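Local coordinates for protein insect group II chitinase (Ostrinia furnacalis, PDB 5Y2A) that probably hydrolyses the beta-1,4 linkages of chitin, as the second catalytic domain of an insect group II chitinase of glycoside hydrolase family 18, at residues A[11-16]-A[344-349]; A[40-45]-A[92-97]; A[274-279]-A[283-288]. All blocks are in the same frame, centred on the assembly; numbering follows the deposited sequence.

Contact 1 (A[11-16]-A[344-349])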
loop_
_atom_site.group_PDB
_atom_site.type_symbol
_atom_site.label_atom_id
_atom_site.label_comp_id
_atom_site.label_asym_id
_atom_site.label_seq_id
_atom_site.Cartn_x
_atom_site.Cartn_y
_atom_site.Cartn_z
ATOM N N ASN A 11 14.506 -8.225 1.501
ATOM C CA ASN A 11 14.345 -9.222 0.445
ATOM C C ASN A 11 13.433 -8.730 -0.686
ATOM O O ASN A 11 13.595 -9.161 -1.831
ATOM C CB ASN A 11 13.909 -10.574 1.043
ATOM C CG ASN A 11 12.517 -10.571 1.646
ATOM O OD1 ASN A 11 11.918 -9.532 1.898
ATOM N ND2 ASN A 11 12.028 -11.769 1.958
ATOM N N TRP A 12 12.464 -7.862 -0.396
ATOM C CA TRP A 12 11.572 -7.355 -1.441
ATOM C C TRP A 12 12.226 -6.341 -2.387
ATOM O O TRP A 12 11.605 -5.966 -3.389
ATOM C CB TRP A 12 10.316 -6.754 -0.808
ATOM C CG TRP A 12 10.531 -5.516 0.009
ATOM C CD1 TRP A 12 10.498 -4.221 -0.432
ATOM C CD2 TRP A 12 10.811 -5.454 1.415
ATOM N NE1 TRP A 12 10.729 -3.357 0.616
ATOM C CE2 TRP A 12 10.928 -4.088 1.760
ATOM C CE3 TRP A 12 10.974 -6.421 2.415
ATOM C CZ2 TRP A 12 11.192 -3.663 3.066
ATOM C CZ3 TRP A 12 11.247 -5.999 3.711
ATOM C CH2 TRP A 12 11.349 -4.632 4.025
ATOM N N ALA A 13 13.462 -5.906 -2.129
ATOM C CA ALA A 13 14.151 -5.007 -3.055
ATOM C C ALA A 13 14.510 -5.675 -4.373
ATOM O O ALA A 13 14.976 -4.990 -5.291
ATOM C CB ALA A 13 15.413 -4.429 -2.409
ATOM N N TRP A 14 14.409 -7.001 -4.449
ATOM C CA TRP A 14 14.603 -7.705 -5.711
ATOM C C TRP A 14 13.481 -7.401 -6.703
ATOM O O TRP A 14 13.708 -7.406 -7.919
ATOM C CB TRP A 14 14.699 -9.205 -5.428
ATOM C CG TRP A 14 15.111 -10.039 -6.600
ATOM C CD1 TRP A 14 16.386 -10.365 -6.968
ATOM C CD2 TRP A 14 14.244 -10.680 -7.542
ATOM N NE1 TRP A 14 16.364 -11.158 -8.089
ATOM C CE2 TRP A 14 15.061 -11.366 -8.461
ATOM C CE3 TRP A 14 12.857 -10.732 -7.702
ATOM C CZ2 TRP A 14 14.536 -12.095 -9.528
ATOM C CZ3 TRP A 14 12.337 -11.457 -8.758
ATOM C CH2 TRP A 14 13.174 -12.129 -9.657
ATOM N N TYR A 15 12.274 -7.132 -6.202
ATOM C CA TYR A 15 11.089 -6.915 -7.040
ATOM C C TYR A 15 10.987 -5.445 -7.447
ATOM O O TYR A 15 10.003 -4.759 -7.188
ATOM C CB TYR A 15 9.831 -7.363 -6.303
ATOM C CG TYR A 15 9.834 -8.811 -5.864
ATOM C CD1 TYR A 15 9.657 -9.830 -6.783
ATOM C CD2 TYR A 15 9.968 -9.155 -4.527
ATOM C CE1 TYR A 15 9.647 -11.150 -6.400
ATOM C CE2 TYR A 15 9.953 -10.486 -4.128
ATOM C CZ TYR A 15 9.795 -11.477 -5.078
ATOM O OH TYR A 15 9.775 -12.802 -4.721
ATOM N N ARG A 16 12.046 -4.962 -8.075
ATOM C CA ARG A 16 12.204 -3.550 -8.373
ATOM C C ARG A 16 12.758 -3.393 -9.776
ATOM O O ARG A 16 13.527 -4.248 -10.233
ATOM C CB ARG A 16 13.160 -2.883 -7.377
ATOM C CG ARG A 16 12.603 -1.667 -6.704
ATOM C CD ARG A 16 13.414 -1.311 -5.482
ATOM N NE ARG A 16 12.654 -1.562 -4.267
ATOM C CZ ARG A 16 13.102 -1.315 -3.045
ATOM N NH1 ARG A 16 14.310 -0.795 -2.877
ATOM N NH2 ARG A 16 12.340 -1.581 -1.993
ATOM N N SER A 344 17.436 1.652 4.406
ATOM C CA SER A 344 18.004 0.301 4.370
ATOM C C SER A 344 19.020 0.301 3.227
ATOM O O SER A 344 19.068 1.267 2.466
ATOM C CB SER A 344 16.919 -0.759 4.147
ATOM O OG SER A 344 16.305 -0.600 2.871
ATOM N N LEU A 345 19.818 -0.768 3.109
ATOM C CA LEU A 345 20.917 -0.809 2.139
ATOM C C LEU A 345 20.480 -0.399 0.737
ATOM O O LEU A 345 21.202 0.317 0.033
ATOM C CB LEU A 345 21.508 -2.218 2.079
ATOM C CG LEU A 345 22.296 -2.700 3.288
ATOM C CD1 LEU A 345 22.797 -4.116 3.072
ATOM C CD2 LEU A 345 23.452 -1.771 3.473
ATOM N N ASP A 346 19.317 -0.876 0.305
ATOM C CA ASP A 346 18.867 -0.728 -1.072
ATOM C C ASP A 346 18.338 0.662 -1.400
ATOM O O ASP A 346 18.049 0.931 -2.573
ATOM C CB ASP A 346 17.757 -1.738 -1.334
ATOM C CG ASP A 346 16.683 -1.667 -0.277
ATOM O OD1 ASP A 346 16.897 -2.195 0.836
ATOM O OD2 ASP A 346 15.641 -1.038 -0.544
ATOM N N LEU A 347 18.157 1.532 -0.405
ATOM C CA LEU A 347 17.623 2.863 -0.659
ATOM C C LEU A 347 18.705 3.926 -0.739
ATOM O O LEU A 347 18.446 5.013 -1.271
ATOM C CB LEU A 347 16.601 3.240 0.421
ATOM C CG LEU A 347 15.471 2.204 0.545
ATOM C CD1 LEU A 347 14.646 2.446 1.812
ATOM C CD2 LEU A 347 14.576 2.196 -0.709
ATOM N N ASP A 348 19.895 3.630 -0.218
ATOM C CA ASP A 348 21.111 4.381 -0.503
ATOM C C ASP A 348 21.354 4.386 -2.010
ATOM O O ASP A 348 20.791 3.582 -2.753
ATOM C CB ASP A 348 22.292 3.719 0.223
ATOM C CG ASP A 348 23.479 4.652 0.470
ATOM O OD1 ASP A 348 23.506 5.809 0.002
ATOM O OD2 ASP A 348 24.419 4.191 1.150
ATOM N N ASP A 349 22.220 5.288 -2.469
ATOM C CA ASP A 349 22.649 5.252 -3.870
ATOM C C ASP A 349 23.717 4.167 -4.018
ATOM O O ASP A 349 24.898 4.433 -4.250
ATOM C CB ASP A 349 23.160 6.613 -4.324
ATOM C CG ASP A 349 23.435 6.663 -5.820
ATOM O OD1 ASP A 349 22.823 5.868 -6.563
ATOM O OD2 ASP A 349 24.250 7.503 -6.260
HETATM O O HOH W 1 16.455 0.062 -4.560
HETATM O O HOH W 2 13.258 -1.646 0.631
#
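D346 reaches across to A13 with its root and to R16 with its tip. CB lies against A13 CB at 3.7 Å. The carboxylate carbon rests on the same methyl group, placed there by a chi1 of 51° that sets it between the backbone N and C. From CG the two oxygens take separate duties. OD1 receives S344 OG at 2.7 Å, a donor standing above the carboxylate plane, and is also hydrogen-bonded to T10. OD2 takes the salt bridge from R16 NH1 at 2.7 Å; the donor comes from the anti side but tilted 24° out of the carboxylate plane, and the carboxylate and guanidinium planes are turned 53° apart. Two waters thicken this link: one joins R16 NH2 to D346 OD2, the other R16 NH1 to the D346 carbonyl. A13 CA, of the same loop as R16, lies 3.8 Å above the centre of one guanidinium face, while L347 CD2 comes obliquely within 3.7 Å of R16 NH1. The buried charge pair thus meets through a single direct N-O bond, backed by two waters. The two loops follow the parallel neighbours 4-10 and 339-343, the first and last strands of the TIM barrel, so the pair bridges the barrel's closure at its C-terminal rim. L347 leans on strand 241-254, and L345 on helix 361-371.

Contact 2 (A[40-45]-A[92-97])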
loop_
_atom_site.group_PDB
_atom_site.type_symbol
_atom_site.label_atom_id
_atom_site.label_comp_id
_atom_site.label_asym_id
_atom_site.label_seq_id
_atom_site.Cartn_x
_atom_site.Cartn_y
_atom_site.Cartn_z
ATOM N N ALA A 40 11.495 -12.036 7.901
ATOM C CA ALA A 40 10.646 -13.201 8.113
ATOM C C ALA A 40 9.377 -12.754 8.836
ATOM O O ALA A 40 9.287 -11.631 9.342
ATOM C CB ALA A 40 11.380 -14.286 8.907
ATOM N N VAL A 41 8.377 -13.637 8.879
ATOM C CA VAL A 41 7.083 -13.302 9.457
ATOM C C VAL A 41 6.640 -14.387 10.433
ATOM O O VAL A 41 7.197 -15.483 10.482
ATOM C CB VAL A 41 6.012 -13.057 8.372
ATOM C CG1 VAL A 41 6.381 -11.824 7.563
ATOM C CG2 VAL A 41 5.880 -14.260 7.460
ATOM N N LEU A 42 5.639 -14.042 11.242
ATOM C CA LEU A 42 5.079 -14.950 12.232
ATOM C C LEU A 42 3.872 -15.661 11.631
ATOM O O LEU A 42 2.913 -15.006 11.210
ATOM C CB LEU A 42 4.667 -14.190 13.492
ATOM C CG LEU A 42 4.236 -15.032 14.697
ATOM C CD1 LEU A 42 5.438 -15.784 15.258
ATOM C CD2 LEU A 42 3.603 -14.159 15.767
ATOM N N ASP A 43 3.920 -16.991 11.580
ATOM C CA ASP A 43 2.761 -17.739 11.104
ATOM C C ASP A 43 1.564 -17.478 12.013
ATOM O O ASP A 43 1.654 -17.623 13.237
ATOM C CB ASP A 43 3.053 -19.236 11.054
ATOM C CG ASP A 43 1.932 -20.016 10.384
ATOM O OD1 ASP A 43 1.756 -19.860 9.157
ATOM O OD2 ASP A 43 1.198 -20.738 11.087
ATOM N N LYS A 44 0.439 -17.096 11.405
ATOM C CA LYS A 44 -0.741 -16.717 12.175
ATOM C C LYS A 44 -1.255 -17.877 13.015
ATOM O O LYS A 44 -1.747 -17.669 14.131
ATOM C CB LYS A 44 -1.834 -16.222 11.228
ATOM C CG LYS A 44 -3.136 -15.812 11.897
ATOM C CD LYS A 44 -4.242 -15.646 10.859
ATOM C CE LYS A 44 -5.475 -14.975 11.446
ATOM N NZ LYS A 44 -6.624 -15.041 10.495
ATOM N N GLU A 45 -1.157 -19.096 12.492
ATOM C CA GLU A 45 -1.704 -20.283 13.135
ATOM C C GLU A 45 -0.734 -20.912 14.126
ATOM O O GLU A 45 -1.080 -21.124 15.294
ATOM C CB GLU A 45 -2.092 -21.309 12.068
ATOM C CG GLU A 45 -3.136 -20.801 11.105
ATOM C CD GLU A 45 -4.454 -20.548 11.800
ATOM O OE1 GLU A 45 -4.762 -21.282 12.763
ATOM O OE2 GLU A 45 -5.172 -19.608 11.396
ATOM N N SER A 92 0.725 -10.569 19.912
ATOM C CA SER A 92 0.185 -10.506 21.269
ATOM C C SER A 92 -0.252 -11.881 21.751
ATOM O O SER A 92 -0.053 -12.231 22.924
ATOM C CB SER A 92 -0.989 -9.532 21.323
ATOM O OG SER A 92 -1.468 -9.383 22.649
ATOM N N ARG A 93 -0.854 -12.679 20.863
ATOM C CA ARG A 93 -1.242 -14.031 21.244
ATOM C C ARG A 93 -0.019 -14.877 21.559
ATOM O O ARG A 93 -0.075 -15.742 22.440
ATOM C CB ARG A 93 -2.080 -14.677 20.136
ATOM C CG ARG A 93 -3.437 -14.006 19.929
ATOM C CD ARG A 93 -4.362 -14.824 19.030
ATOM N NE ARG A 93 -3.961 -14.861 17.626
ATOM C CZ ARG A 93 -3.376 -15.900 17.042
ATOM N NH1 ARG A 93 -3.108 -16.993 17.742
ATOM N NH2 ARG A 93 -3.058 -15.847 15.754
ATOM N N LEU A 94 1.094 -14.633 20.866
ATOM C CA LEU A 94 2.323 -15.367 21.148
ATOM C C LEU A 94 2.878 -15.009 22.524
ATOM O O LEU A 94 3.094 -15.887 23.368
ATOM C CB LEU A 94 3.359 -15.096 20.049
ATOM C CG LEU A 94 4.814 -15.474 20.342
ATOM C CD1 LEU A 94 4.960 -16.962 20.599
ATOM C CD2 LEU A 94 5.735 -15.037 19.196
ATOM N N VAL A 95 3.124 -13.717 22.773
ATOM C CA VAL A 95 3.865 -13.350 23.975
ATOM C C VAL A 95 3.032 -13.518 25.244
ATOM O O VAL A 95 3.601 -13.638 26.333
ATOM C CB VAL A 95 4.417 -11.910 23.882
ATOM C CG1 VAL A 95 5.272 -11.739 22.622
ATOM C CG2 VAL A 95 3.299 -10.872 23.944
ATOM N N ASN A 96 1.704 -13.555 25.137
ATOM C CA ASN A 96 0.845 -13.689 26.307
ATOM C C ASN A 96 0.507 -15.136 26.643
ATOM O O ASN A 96 -0.287 -15.375 27.559
ATOM C CB ASN A 96 -0.452 -12.900 26.112
ATOM C CG ASN A 96 -0.269 -11.416 26.333
ATOM O OD1 ASN A 96 -0.206 -10.955 27.472
ATOM N ND2 ASN A 96 -0.205 -10.655 25.243
ATOM N N ASN A 97 1.087 -16.103 25.938
ATOM C CA ASN A 97 0.841 -17.517 26.193
ATOM C C ASN A 97 2.174 -18.198 26.447
ATOM O O ASN A 97 3.030 -18.242 25.559
ATOM C CB ASN A 97 0.104 -18.177 25.025
ATOM C CG ASN A 97 -0.338 -19.598 25.343
ATOM O OD1 ASN A 97 0.456 -20.538 25.290
ATOM N ND2 ASN A 97 -1.610 -19.756 25.686
HETATM O O HOH W 3 -3.073 -19.395 16.438
#
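At the C-terminal rim of the TIM barrel, where strand 34-42 gives way to its loop, L42 and K44 meet L94 and R93 of helix 90-95, a short helix in the connection that follows strand 75-81. The contact has an apolar half and a polar half. In the first, L42 CD1 and L94 CD2 approach to 4.0 Å. The other L42 methyl is scarcely farther away. Each leucine holds its CG anti to its backbone N (chi1 -172° for L42), which sends the branched ends towards one another, and F104 of helix 98-115 touches both. In the second, the R93 chain bends at chi3 and brings its guanidinium edge-on to the loop. NH2 donates to K44 O at 2.8 Å, nearly straight at 162°, with the acceptor in the guanidinium plane and the donor in the carbonyl plane. NH1 gives to a water at 2.7 Å, which in turn donates to K44 O and, at 2.9 Å, to E45 O. NE completes the set in a salt bridge with D89. A leucine in place of R93 would probably leave K44 O without its charged donor, D89 without its mate and the bridging water without its arginine donor. The K44 aliphatic chain passes the guanidinium, CG lying 3.9 Å from R93 NH2, but its ammonium leaves for D274 of the second subunit. Both cations therefore have acidic partners of their own, and their proximity is likely to cost little. The polar half is a charged donor on one neutral carbonyl, K44 O, with E45 O joined through a water, so the arginine reads the main chain of the loop, not the identity of its side chains.

Contact 3 (A[274-279]-A[283-288]); sequences DETRAR and SFYEIC
The loop 274-279 comes closest to the start of helix 284-292 with the CA atoms of T276 and S283 6.9 Å apart, and it turns the backbone N-H groups of E275 and T276 towards E286. That glutamate, extended beyond CG, is the meeting point. Its OE2 accepts both amides: T276 N at 2.8 Å from the syn side, tilted out of the carboxylate plane, and E275 N at 2.9 Å, bent to 138° and arriving nearly in line with the C-O bond. Its OE1 takes T276 OG1 at 2.6 Å on the syn lone pair, and S283 N from the anti side. Four donors thus grip one buried carboxylate, which would probably help to keep it ionised even though the E275 carboxylate lies close by. The two glutamates run past each other in opposite directions, and the E275 carboxylate has a weak hydrogen bond to Y354. Y285 fills in beside them. Its ring turns an edge to E275 CB, the hydroxyl OH of Y285 reaching that atom at 3.3 Å, and carries S283 OG over the centre of one face. T276 CG2 packs on S283 CB. In return for the bond from S283 N, the E286 amide N donates to S283 OG at 3.0 Å. This reciprocal exchange is a capping box at the helix N-terminus, here stretched to bind a preceding loop as well. In sequence both segments fall between strands 241-254 and 339-343, the last two of the barrel, which is consistent with the insertion domain found in many family 18 chitinases.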
loop_
_atom_site.group_PDB
_atom_site.type_symbol
_atom_site.label_atom_id
_atom_site.label_comp_id
_atom_site.label_asym_id
_atom_site.label_seq_id
_atom_site.Cartn_x
_atom_site.Cartn_y
_atom_site.Cartn_z
ATOM N N ASP A 274 9.998 6.127 -9.596
ATOM C CA ASP A 274 10.024 5.108 -10.647
ATOM C C ASP A 274 10.440 3.751 -10.098
ATOM O O ASP A 274 9.966 2.707 -10.562
ATOM C CB ASP A 274 10.987 5.501 -11.768
ATOM C CG ASP A 274 10.548 6.732 -12.529
ATOM O OD1 ASP A 274 9.401 7.194 -12.342
ATOM O OD2 ASP A 274 11.361 7.225 -13.339
ATOM N N GLU A 275 11.348 3.744 -9.133
ATOM C CA GLU A 275 11.869 2.480 -8.634
ATOM C C GLU A 275 11.133 1.990 -7.398
ATOM O O GLU A 275 10.829 0.796 -7.299
ATOM C CB GLU A 275 13.363 2.615 -8.323
ATOM C CG GLU A 275 14.250 2.602 -9.558
ATOM C CD GLU A 275 14.329 3.950 -10.249
ATOM O OE1 GLU A 275 14.302 4.993 -9.562
ATOM O OE2 GLU A 275 14.413 3.961 -11.493
ATOM N N THR A 276 10.821 2.875 -6.452
ATOM C CA THR A 276 10.187 2.412 -5.223
ATOM C C THR A 276 8.669 2.304 -5.326
ATOM O O THR A 276 8.072 1.529 -4.570
ATOM C CB THR A 276 10.590 3.310 -4.039
ATOM O OG1 THR A 276 10.314 4.689 -4.328
ATOM C CG2 THR A 276 12.090 3.131 -3.736
ATOM N N ARG A 277 8.040 3.036 -6.243
ATOM C CA ARG A 277 6.631 2.829 -6.604
ATOM C C ARG A 277 5.712 2.839 -5.384
ATOM O O ARG A 277 4.830 1.994 -5.234
ATOM C CB ARG A 277 6.480 1.515 -7.374
ATOM C CG ARG A 277 7.373 1.411 -8.592
ATOM C CD ARG A 277 7.536 -0.043 -9.005
ATOM N NE ARG A 277 8.412 -0.654 -8.008
ATOM C CZ ARG A 277 8.499 -1.952 -7.735
ATOM N NH1 ARG A 277 7.768 -2.842 -8.395
ATOM N NH2 ARG A 277 9.324 -2.350 -6.779
ATOM N N ALA A 278 5.905 3.821 -4.509
ATOM C CA ALA A 278 5.060 3.916 -3.322
ATOM C C ALA A 278 4.853 5.387 -3.002
ATOM O O ALA A 278 5.787 6.051 -2.544
ATOM C CB ALA A 278 5.691 3.176 -2.141
ATOM N N ARG A 279 3.629 5.880 -3.191
ATOM C CA ARG A 279 3.360 7.276 -2.886
ATOM C C ARG A 279 3.660 7.546 -1.415
ATOM O O ARG A 279 3.358 6.731 -0.542
ATOM C CB ARG A 279 1.902 7.623 -3.196
ATOM C CG ARG A 279 1.494 7.578 -4.685
ATOM C CD ARG A 279 0.050 8.056 -4.808
ATOM N NE ARG A 279 -0.045 9.470 -4.448
ATOM C CZ ARG A 279 -0.055 10.475 -5.317
ATOM N NH1 ARG A 279 -0.056 10.233 -6.621
ATOM N NH2 ARG A 279 -0.114 11.725 -4.881
ATOM N N SER A 283 13.315 6.862 -2.330
ATOM C CA SER A 283 14.662 6.480 -1.933
ATOM C C SER A 283 15.594 7.679 -2.038
ATOM O O SER A 283 15.307 8.662 -2.729
ATOM C CB SER A 283 15.188 5.347 -2.818
ATOM O OG SER A 283 15.454 5.822 -4.134
ATOM N N PHE A 284 16.729 7.590 -1.346
ATOM C CA PHE A 284 17.714 8.659 -1.453
ATOM C C PHE A 284 18.144 8.863 -2.901
ATOM O O PHE A 284 18.298 10.004 -3.348
ATOM C CB PHE A 284 18.931 8.375 -0.571
ATOM C CG PHE A 284 19.956 9.490 -0.591
ATOM C CD1 PHE A 284 19.616 10.771 -0.168
ATOM C CD2 PHE A 284 21.241 9.263 -1.060
ATOM C CE1 PHE A 284 20.545 11.799 -0.195
ATOM C CE2 PHE A 284 22.180 10.293 -1.088
ATOM C CZ PHE A 284 21.828 11.561 -0.656
ATOM N N TYR A 285 18.322 7.772 -3.659
ATOM C CA TYR A 285 18.767 7.937 -5.040
ATOM C C TYR A 285 17.672 8.541 -5.917
ATOM O O TYR A 285 17.979 9.292 -6.851
ATOM C CB TYR A 285 19.281 6.608 -5.617
ATOM C CG TYR A 285 18.299 5.454 -5.708
ATOM C CD1 TYR A 285 17.408 5.351 -6.776
ATOM C CD2 TYR A 285 18.303 4.438 -4.760
ATOM C CE1 TYR A 285 16.519 4.280 -6.872
ATOM C CE2 TYR A 285 17.422 3.362 -4.849
ATOM C CZ TYR A 285 16.538 3.291 -5.913
ATOM O OH TYR A 285 15.664 2.224 -6.009
ATOM N N GLU A 286 16.397 8.250 -5.631
ATOM C CA GLU A 286 15.322 8.928 -6.354
ATOM C C GLU A 286 15.307 10.422 -6.036
ATOM O O GLU A 286 14.975 11.248 -6.894
ATOM C CB GLU A 286 13.973 8.285 -6.013
ATOM C CG GLU A 286 13.795 6.896 -6.621
ATOM C CD GLU A 286 12.560 6.162 -6.109
ATOM O OE1 GLU A 286 12.232 6.270 -4.905
ATOM O OE2 GLU A 286 11.921 5.455 -6.918
ATOM N N ILE A 287 15.656 10.786 -4.807
ATOM C CA ILE A 287 15.752 12.199 -4.458
ATOM C C ILE A 287 16.921 12.847 -5.190
ATOM O O ILE A 287 16.829 13.993 -5.649
ATOM C CB ILE A 287 15.870 12.349 -2.932
ATOM C CG1 ILE A 287 14.591 11.852 -2.252
ATOM C CG2 ILE A 287 16.171 13.789 -2.541
ATOM C CD1 ILE A 287 14.751 11.671 -0.768
ATOM N N CYS A 288 18.040 12.128 -5.309
ATOM C CA CYS A 288 19.188 12.643 -6.051
ATOM C C CYS A 288 18.815 12.934 -7.497
ATOM O O CYS A 288 19.155 13.993 -8.038
ATOM C CB CYS A 288 20.341 11.639 -5.996
ATOM S SG CYS A 288 21.278 11.690 -4.465
#

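How the contacts relate
Contacts 1 and 3 are buried and adjoin, their centres about 10 Å apart. R277 probably donates to the Y15 carbonyl, and R16 packs on E275 and R277, so the loops after the first and last barrel strands and the loop 274-279 form one cluster. Contact 2 is only partly buried and lies on another part of the rim, about 27 Å from contact 1 and about 33 Å from contact 3, centre to centre. Chemistry follows place: an ion pair with waters in contact 1, a carboxylate gathering N-H and O-H donors in contact 3, and an arginine on a backbone carbonyl beside two leucines in contact 2. All three touch the second subunit, so contacts 2 and 3, far apart within one chain, both lie at the dimer interface.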